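Local coordinates for aspartate aminotransferase (Thermotoga maritima, PDB 1O4S), which catalyses the pyridoxal-phosphate-dependent, reversible transfer of an amino group between L-aspartate and 2-oxoglutarate, giving oxaloacetate and L-glutamate, at residues F53-P58 against T251-G256; E85-R90 against V255-S260; K246-T251 against L288-V293. All blocks are in the same frame, centred on the assembly; numbering follows the deposited sequence.

Overall arrangement
Following the chain from its N terminus, residues 53-58, which run into helix 57-68, and residues 85-90 of helix 81-95 come first, and each waits more than 150 residues for its partner. Contact 2 (85-90 with 255-260) closes its loop on strand 256-259. Contact 1 starts earlier and closes on 251-256, which overlaps that stretch at Val255 and Gly256. Contact 3 is a short loop, from the cofactor-bearing segment 246-251 to the end of helix 281-290; it crosses both others. Contacts 1 and 3 meet where the Ser249 hydroxyl is hydrogen-bonded to the Phe53 carbonyl, and both reach the cofactor and the second subunit. Contact 2 joins helix 81-95 to the sheet.

Contact 1 (F53-P58 against T251-G256). With PLP (pyridoxal-5'-phosphate), chain M.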
# COMPACT_ATOMS: atom_id res chain seq x y z
N PHE B 53 6.89 5.18 22.35
CA PHE B 53 6.25 6.40 22.76
C PHE B 53 4.88 6.36 22.06
O PHE B 53 4.71 5.69 21.05
CB PHE B 53 7.06 7.63 22.32
CG PHE B 53 8.17 7.99 23.26
CD1 PHE B 53 8.15 9.19 23.95
CD2 PHE B 53 9.25 7.15 23.44
CE1 PHE B 53 9.19 9.52 24.84
CE2 PHE B 53 10.28 7.48 24.32
CZ PHE B 53 10.24 8.66 25.01
N PRO B 54 3.91 7.07 22.61
CA PRO B 54 2.60 7.18 21.95
C PRO B 54 2.74 8.13 20.81
O PRO B 54 3.73 8.84 20.71
CB PRO B 54 1.67 7.75 23.06
CG PRO B 54 2.58 8.43 24.07
CD PRO B 54 3.95 7.82 23.89
N THR B 55 1.73 8.14 19.96
CA THR B 55 1.50 9.25 19.05
C THR B 55 1.40 10.54 19.85
O THR B 55 0.69 10.58 20.85
CB THR B 55 0.19 9.03 18.30
OG1 THR B 55 0.30 7.86 17.49
CG2 THR B 55 -0.10 10.18 17.37
N PRO B 56 2.09 11.61 19.47
CA PRO B 56 1.99 12.86 20.23
C PRO B 56 0.56 13.33 20.36
O PRO B 56 -0.18 13.29 19.40
CB PRO B 56 2.81 13.83 19.39
CG PRO B 56 3.82 12.97 18.74
CD PRO B 56 3.04 11.74 18.36
N GLU B 57 0.18 13.78 21.54
CA GLU B 57 -1.19 14.12 21.79
C GLU B 57 -1.74 15.18 20.82
O GLU B 57 -2.87 15.10 20.44
CB GLU B 57 -1.40 14.52 23.25
CG GLU B 57 -2.88 14.52 23.69
CD GLU B 57 -3.54 13.13 23.59
OE1 GLU B 57 -4.79 13.03 23.73
OE2 GLU B 57 -2.82 12.10 23.36
N PRO B 58 -0.97 16.18 20.41
CA PRO B 58 -1.54 17.14 19.46
C PRO B 58 -1.94 16.50 18.14
O PRO B 58 -2.88 16.99 17.50
CB PRO B 58 -0.42 18.18 19.30
CG PRO B 58 0.35 18.05 20.58
CD PRO B 58 0.38 16.57 20.85
N THR B 251 4.34 4.85 13.92
CA THR B 251 4.53 3.68 13.05
C THR B 251 3.23 3.10 12.53
O THR B 251 3.17 2.76 11.35
CB THR B 251 5.31 2.54 13.76
OG1 THR B 251 4.76 2.37 15.05
CG2 THR B 251 6.79 2.86 13.94
N GLY B 252 2.21 2.96 13.37
CA GLY B 252 0.94 2.39 12.96
C GLY B 252 0.09 3.28 12.04
O GLY B 252 -0.85 2.79 11.47
N TRP B 253 0.43 4.55 11.91
CA TRP B 253 -0.25 5.50 11.00
C TRP B 253 0.05 5.25 9.52
O TRP B 253 -0.81 5.47 8.70
CB TRP B 253 0.05 6.95 11.34
CG TRP B 253 -0.55 7.39 12.60
CD1 TRP B 253 0.01 7.37 13.86
CD2 TRP B 253 -1.83 7.98 12.75
NE1 TRP B 253 -0.85 7.92 14.77
CE2 TRP B 253 -2.01 8.27 14.12
CE3 TRP B 253 -2.87 8.28 11.86
CZ2 TRP B 253 -3.17 8.84 14.61
CZ3 TRP B 253 -4.03 8.84 12.36
CH2 TRP B 253 -4.16 9.11 13.72
N ARG B 254 1.24 4.70 9.24
CA ARG B 254 1.76 4.43 7.90
C ARG B 254 1.78 5.68 7.03
O ARG B 254 1.05 5.72 6.04
CB ARG B 254 1.00 3.29 7.18
CG ARG B 254 0.53 2.14 8.08
CD ARG B 254 1.61 1.31 8.75
NE ARG B 254 2.65 0.90 7.82
CZ ARG B 254 3.91 1.34 7.79
NH1 ARG B 254 4.36 2.22 8.66
NH2 ARG B 254 4.74 0.88 6.85
N VAL B 255 2.57 6.68 7.41
CA VAL B 255 2.77 7.89 6.63
C VAL B 255 4.26 8.15 6.45
O VAL B 255 4.99 8.36 7.42
CB VAL B 255 2.23 9.15 7.30
CG1 VAL B 255 2.24 10.33 6.30
CG2 VAL B 255 0.90 8.91 7.87
N GLY B 256 4.69 8.12 5.20
CA GLY B 256 6.03 8.48 4.84
C GLY B 256 5.94 9.23 3.54
O GLY B 256 4.83 9.52 3.05
N1 PLP M . 13.85 1.94 6.82
C2 PLP M . 14.36 1.39 7.98
C2A PLP M . 15.79 0.95 7.91
C3 PLP M . 13.55 1.23 9.12
O3 PLP M . 14.03 0.74 10.14
C4 PLP M . 12.23 1.68 9.11
C4A PLP M . 11.35 1.53 10.38
C5 PLP M . 11.76 2.26 7.91
C6 PLP M . 12.58 2.37 6.78
C5A PLP M . 10.37 2.82 7.67
O4P PLP M . 9.18 2.20 8.11
P PLP M . 7.74 2.89 7.90
O1P PLP M . 7.07 2.50 9.17
O2P PLP M . 7.90 4.33 7.69
O3P PLP M . 7.26 2.11 6.74
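Thr55 and Trp253 meet through a single polar contact, the threonine side chain standing roughly perpendicular to the tryptophan's. The indole presents its edge: NE1 donates to Thr55 OG1 over 3.0 Å with an N-H...O angle of 158°, and the hydroxyl oxygen lies in the ring plane. Thr55 places OG1 beside its own backbone N (chi1 -64°), while its methyl CG2 sits 3.5 Å from the same Trp253 NE1, so the indole nitrogen meets both branches of the threonine. The bond ties the residues leading into helix 57-68, with Pro56 as N-cap, to the loop before strand 256-259 in the large domain of a class-I, fold-type-I aminotransferase. Around the indole pack Ala63 of that helix, Ala283 and Ala286 of helix 281-290, and Leu67 of the second subunit. Next along, Arg254 bends at chi2 and chi3 and turns its guanidinium edge to the cofactor phosphate in a two-pronged grip: NH1 donates to PLP O1P and NH2 to PLP O3P, each a 2.8 Å hydrogen bond. A further bond, from Arg254 NH1 to Thr251 O at 3.0 Å, probably helps to fix the guanidinium's rotation, together with one from NH2 to Thr276 O of the second subunit.

Contact 2 (E85-R90 against V255-S260); sequences EGIAKR and VGYLIS
Ile87 meets Tyr257 and Ile259 where helix 81-95 packs on the seven-stranded sheet of the large domain. This is the core of the fold-type-I pyridoxal-phosphate enzymes, in which one strand, here 256-259, runs against all the others; it lies between strands 104-107 and 238-243. Helix and strand share no hydrogen bond here, and the contact is made of apolar side chains that show how a single branched residue can serve two partners.

The first interaction is a CH-pi contact. Ile87 CG2 stands over the centre of the Tyr257 ring, 3.7 Å from its centroid and 11° off the ring normal, so the methyl meets the whole face and not one edge. Ile87 places CG2 anti to its own backbone N, with CG1 beside that N (chi1 -68°), so CG2 falls over the ring centre while CD1, at the end of the other branch, comes down near Tyr257 CD2. The isoleucine and the tyrosine lie alongside, pointing in contrary senses.

The second kind is apolar packing. Ile259, two residues along the strand and on the same side as Tyr257, approaches Ile87 with its terminal methyl. Val104 of strand 104-107 also touches both isoleucines, and Val106 adds to the surface under Ile87, while Tyr240 and Asn242 of strand 238-243 touch Tyr257. The longer branch of Ile87 goes to the ring near its root, with CD1 3.6 Å from Tyr257 CD2, and the shorter one has a second neighbour, CG2 lying 4.0 Å from Ile259 CD1.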
# COMPACT_ATOMS: atom_id res chain seq x y z
N GLU B 85 3.10 20.25 0.50
CA GLU B 85 3.66 21.56 0.66
C GLU B 85 4.33 21.70 2.02
O GLU B 85 5.42 22.24 2.11
CB GLU B 85 2.56 22.61 0.49
CG GLU B 85 3.04 24.04 0.67
CD GLU B 85 1.88 25.02 0.66
OE1 GLU B 85 0.90 24.83 1.45
OE2 GLU B 85 1.94 25.98 -0.16
N GLY B 86 3.69 21.23 3.08
CA GLY B 86 4.29 21.25 4.41
C GLY B 86 5.60 20.48 4.46
O GLY B 86 6.60 20.97 4.96
N ILE B 87 5.61 19.26 3.91
CA ILE B 87 6.83 18.45 3.81
C ILE B 87 7.91 19.16 2.98
O ILE B 87 9.08 19.24 3.40
CB ILE B 87 6.52 17.10 3.23
CG1 ILE B 87 5.69 16.29 4.22
CG2 ILE B 87 7.81 16.38 2.88
CD1 ILE B 87 4.97 15.07 3.61
N ALA B 88 7.53 19.70 1.83
CA ALA B 88 8.46 20.39 0.96
C ALA B 88 9.10 21.59 1.69
O ALA B 88 10.31 21.82 1.59
CB ALA B 88 7.74 20.87 -0.30
N LYS B 89 8.28 22.34 2.42
CA LYS B 89 8.76 23.52 3.14
C LYS B 89 9.70 23.13 4.29
O LYS B 89 10.75 23.73 4.47
CB LYS B 89 7.57 24.34 3.65
CG LYS B 89 7.94 25.58 4.43
CD LYS B 89 6.70 26.26 5.05
CE LYS B 89 7.06 27.56 5.76
NZ LYS B 89 6.07 27.85 6.86
N ARG B 90 9.36 22.08 5.04
CA ARG B 90 10.20 21.67 6.18
C ARG B 90 11.58 21.18 5.68
O ARG B 90 12.59 21.68 6.11
CB ARG B 90 9.50 20.60 7.04
CG ARG B 90 10.21 20.22 8.39
CD ARG B 90 9.89 21.15 9.62
N VAL B 255 2.57 6.68 7.41
CA VAL B 255 2.77 7.89 6.63
C VAL B 255 4.26 8.15 6.45
O VAL B 255 4.99 8.36 7.42
CB VAL B 255 2.23 9.15 7.30
CG1 VAL B 255 2.24 10.33 6.30
CG2 VAL B 255 0.90 8.91 7.87
N GLY B 256 4.69 8.12 5.20
CA GLY B 256 6.03 8.48 4.84
C GLY B 256 5.94 9.23 3.54
O GLY B 256 4.83 9.52 3.05
N TYR B 257 7.10 9.51 2.96
CA TYR B 257 7.15 10.25 1.73
C TYR B 257 8.45 10.09 0.99
O TYR B 257 9.47 9.65 1.55
CB TYR B 257 6.87 11.74 1.99
CG TYR B 257 7.80 12.36 3.00
CD1 TYR B 257 9.06 12.82 2.62
CD2 TYR B 257 7.43 12.47 4.31
CE1 TYR B 257 9.92 13.38 3.53
CE2 TYR B 257 8.30 13.01 5.25
CZ TYR B 257 9.54 13.47 4.86
OH TYR B 257 10.37 14.04 5.78
N LEU B 258 8.39 10.46 -0.29
CA LEU B 258 9.53 10.47 -1.18
C LEU B 258 9.61 11.86 -1.75
O LEU B 258 8.58 12.45 -2.07
CB LEU B 258 9.31 9.44 -2.28
CG LEU B 258 10.27 9.35 -3.46
CD1 LEU B 258 10.39 7.92 -3.92
CD2 LEU B 258 9.82 10.26 -4.63
N ILE B 259 10.83 12.37 -1.84
CA ILE B 259 11.14 13.59 -2.55
C ILE B 259 12.22 13.28 -3.60
O ILE B 259 13.24 12.70 -3.29
CB ILE B 259 11.66 14.70 -1.59
CG1 ILE B 259 10.79 14.79 -0.32
CG2 ILE B 259 11.73 16.05 -2.33
CD1 ILE B 259 11.09 16.02 0.61
N SER B 260 11.98 13.69 -4.84
CA SER B 260 12.98 13.57 -5.90
C SER B 260 12.74 14.67 -6.94
O SER B 260 12.14 15.67 -6.63
CB SER B 260 12.90 12.14 -6.53
OG SER B 260 14.02 11.86 -7.35

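Contact 3 (K246-T251 against L288-V293); sequences KSHSMT and LKALEV. With PLP (pyridoxal-5'-phosphate), chain M.
A histidine face packed on an alanine methyl, with one weak hydrogen bond at the ring's edge, joins His248 to Ala290 and Val293: the loop that carries the cofactor lysine is set against the C-terminal end of helix 281-290 in the large domain. Ala290 CB lies over the centre of the imidazole, 4.3 Å from its centroid and only 4° off the normal, a CH-pi contact. With CG anti to its carbonyl carbon (chi1 -70°) and chi2 93°, His248 turns that face to Ala290. The same CB also touches Met250 SD at 3.9 Å, the methionine lying beside the histidine on the loop, so a single methyl receives both side chains; Val59 of helix 57-68 packs on Met250 and Ala290.

At the edge, His248 NE2 donates weakly to Val293 O, which lies in the ring plane 3.4 Å away. Ala290 O is nearer to His248 NE2, at 3.1 Å, but poorly angled; it accepts Val293 N within the type I turn from Ala290 to Val293. At the other ring nitrogen, ND1, His248 shares a 2.9 Å hydrogen bond with Ser247 OG.

Two residues before His248, Lys246 NZ is covalently joined to PLP C4A at 1.4 Å, consistent with the internal aldimine of this family. Partners at both ring nitrogens would be expected to fix the flip of the imidazole, and the two carbonyl oxygens near NE2 probably favour a proton there.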
# COMPACT_ATOMS: atom_id res chain seq x y z
N LYS B 246 9.32 6.97 12.85
CA LYS B 246 10.34 6.94 13.90
C LYS B 246 10.44 8.26 14.61
O LYS B 246 10.47 8.30 15.83
CB LYS B 246 11.71 6.47 13.31
CG LYS B 246 11.63 5.14 12.45
CD LYS B 246 10.99 3.98 13.20
CE LYS B 246 10.69 2.70 12.35
NZ LYS B 246 11.50 2.64 11.14
N SER B 247 10.47 9.35 13.84
CA SER B 247 10.62 10.67 14.38
C SER B 247 9.50 11.06 15.33
O SER B 247 9.75 11.82 16.25
CB SER B 247 10.75 11.72 13.25
OG SER B 247 9.55 11.80 12.50
N HIS B 248 8.28 10.54 15.13
CA HIS B 248 7.12 10.92 15.94
C HIS B 248 6.41 9.75 16.53
O HIS B 248 5.28 9.89 17.02
CB HIS B 248 6.14 11.70 15.09
CG HIS B 248 6.63 13.05 14.70
ND1 HIS B 248 7.31 13.29 13.53
CD2 HIS B 248 6.60 14.23 15.36
CE1 HIS B 248 7.62 14.57 13.45
NE2 HIS B 248 7.21 15.16 14.56
N SER B 249 7.05 8.59 16.48
CA SER B 249 6.47 7.39 17.01
C SER B 249 5.05 7.17 16.47
O SER B 249 4.09 6.99 17.24
CB SER B 249 6.47 7.42 18.53
OG SER B 249 6.44 6.11 19.04
N MET B 250 4.93 7.26 15.15
CA MET B 250 3.66 7.13 14.47
C MET B 250 3.65 5.94 13.53
O MET B 250 3.04 5.98 12.50
CB MET B 250 3.35 8.42 13.70
CG MET B 250 2.94 9.55 14.63
SD MET B 250 2.73 11.12 13.76
CE MET B 250 1.43 10.74 12.57
N THR B 251 4.34 4.85 13.92
CA THR B 251 4.53 3.68 13.05
C THR B 251 3.23 3.10 12.53
O THR B 251 3.17 2.76 11.35
CB THR B 251 5.31 2.54 13.76
OG1 THR B 251 4.76 2.37 15.05
CG2 THR B 251 6.79 2.86 13.94
N LEU B 288 0.17 16.14 8.88
CA LEU B 288 0.25 17.57 8.65
C LEU B 288 0.47 18.27 10.01
O LEU B 288 1.32 19.14 10.13
CB LEU B 288 -0.99 18.04 7.89
CG LEU B 288 -1.18 19.51 7.57
CD1 LEU B 288 -0.05 20.04 6.68
CD2 LEU B 288 -2.52 19.69 6.89
N LYS B 289 -0.25 17.85 11.05
CA LYS B 289 -0.05 18.38 12.39
C LYS B 289 1.30 17.96 12.96
O LYS B 289 1.96 18.70 13.69
CB LYS B 289 -1.19 17.92 13.31
CG LYS B 289 -1.08 18.32 14.80
CD LYS B 289 -1.03 19.84 15.06
CE LYS B 289 -2.30 20.59 14.63
NZ LYS B 289 -2.34 22.06 15.02
N ALA B 290 1.71 16.73 12.66
CA ALA B 290 2.97 16.20 13.15
C ALA B 290 4.15 17.06 12.73
O ALA B 290 5.11 17.13 13.48
CB ALA B 290 3.19 14.82 12.70
N LEU B 291 4.08 17.68 11.55
CA LEU B 291 5.09 18.63 11.10
C LEU B 291 5.35 19.76 12.09
O LEU B 291 6.47 20.25 12.20
CB LEU B 291 4.68 19.22 9.76
CG LEU B 291 4.79 18.28 8.56
CD1 LEU B 291 4.07 18.90 7.38
CD2 LEU B 291 6.25 18.01 8.22
N GLU B 292 4.32 20.16 12.85
CA GLU B 292 4.45 21.20 13.85
C GLU B 292 4.95 20.73 15.23
O GLU B 292 5.17 21.55 16.12
CB GLU B 292 3.10 21.88 14.05
CG GLU B 292 2.49 22.47 12.81
CD GLU B 292 1.03 22.88 13.01
OE1 GLU B 292 0.67 23.34 14.11
OE2 GLU B 292 0.23 22.73 12.06
N VAL B 293 5.11 19.43 15.41
CA VAL B 293 5.31 18.85 16.73
C VAL B 293 6.81 18.61 17.00
O VAL B 293 7.54 18.07 16.19
CB VAL B 293 4.45 17.57 16.90
CG1 VAL B 293 4.82 16.82 18.14
CG2 VAL B 293 2.90 17.93 16.88
N1 PLP M . 13.85 1.94 6.82
C2 PLP M . 14.36 1.39 7.98
C2A PLP M . 15.79 0.95 7.91
C3 PLP M . 13.55 1.23 9.12
O3 PLP M . 14.03 0.74 10.14
C4 PLP M . 12.23 1.68 9.11
C4A PLP M . 11.35 1.53 10.38
C5 PLP M . 11.76 2.26 7.91
C6 PLP M . 12.58 2.37 6.78
C5A PLP M . 10.37 2.82 7.67
O4P PLP M . 9.18 2.20 8.11
P PLP M . 7.74 2.89 7.90
O1P PLP M . 7.07 2.50 9.17
O2P PLP M . 7.90 4.33 7.69
O3P PLP M . 7.26 2.11 6.74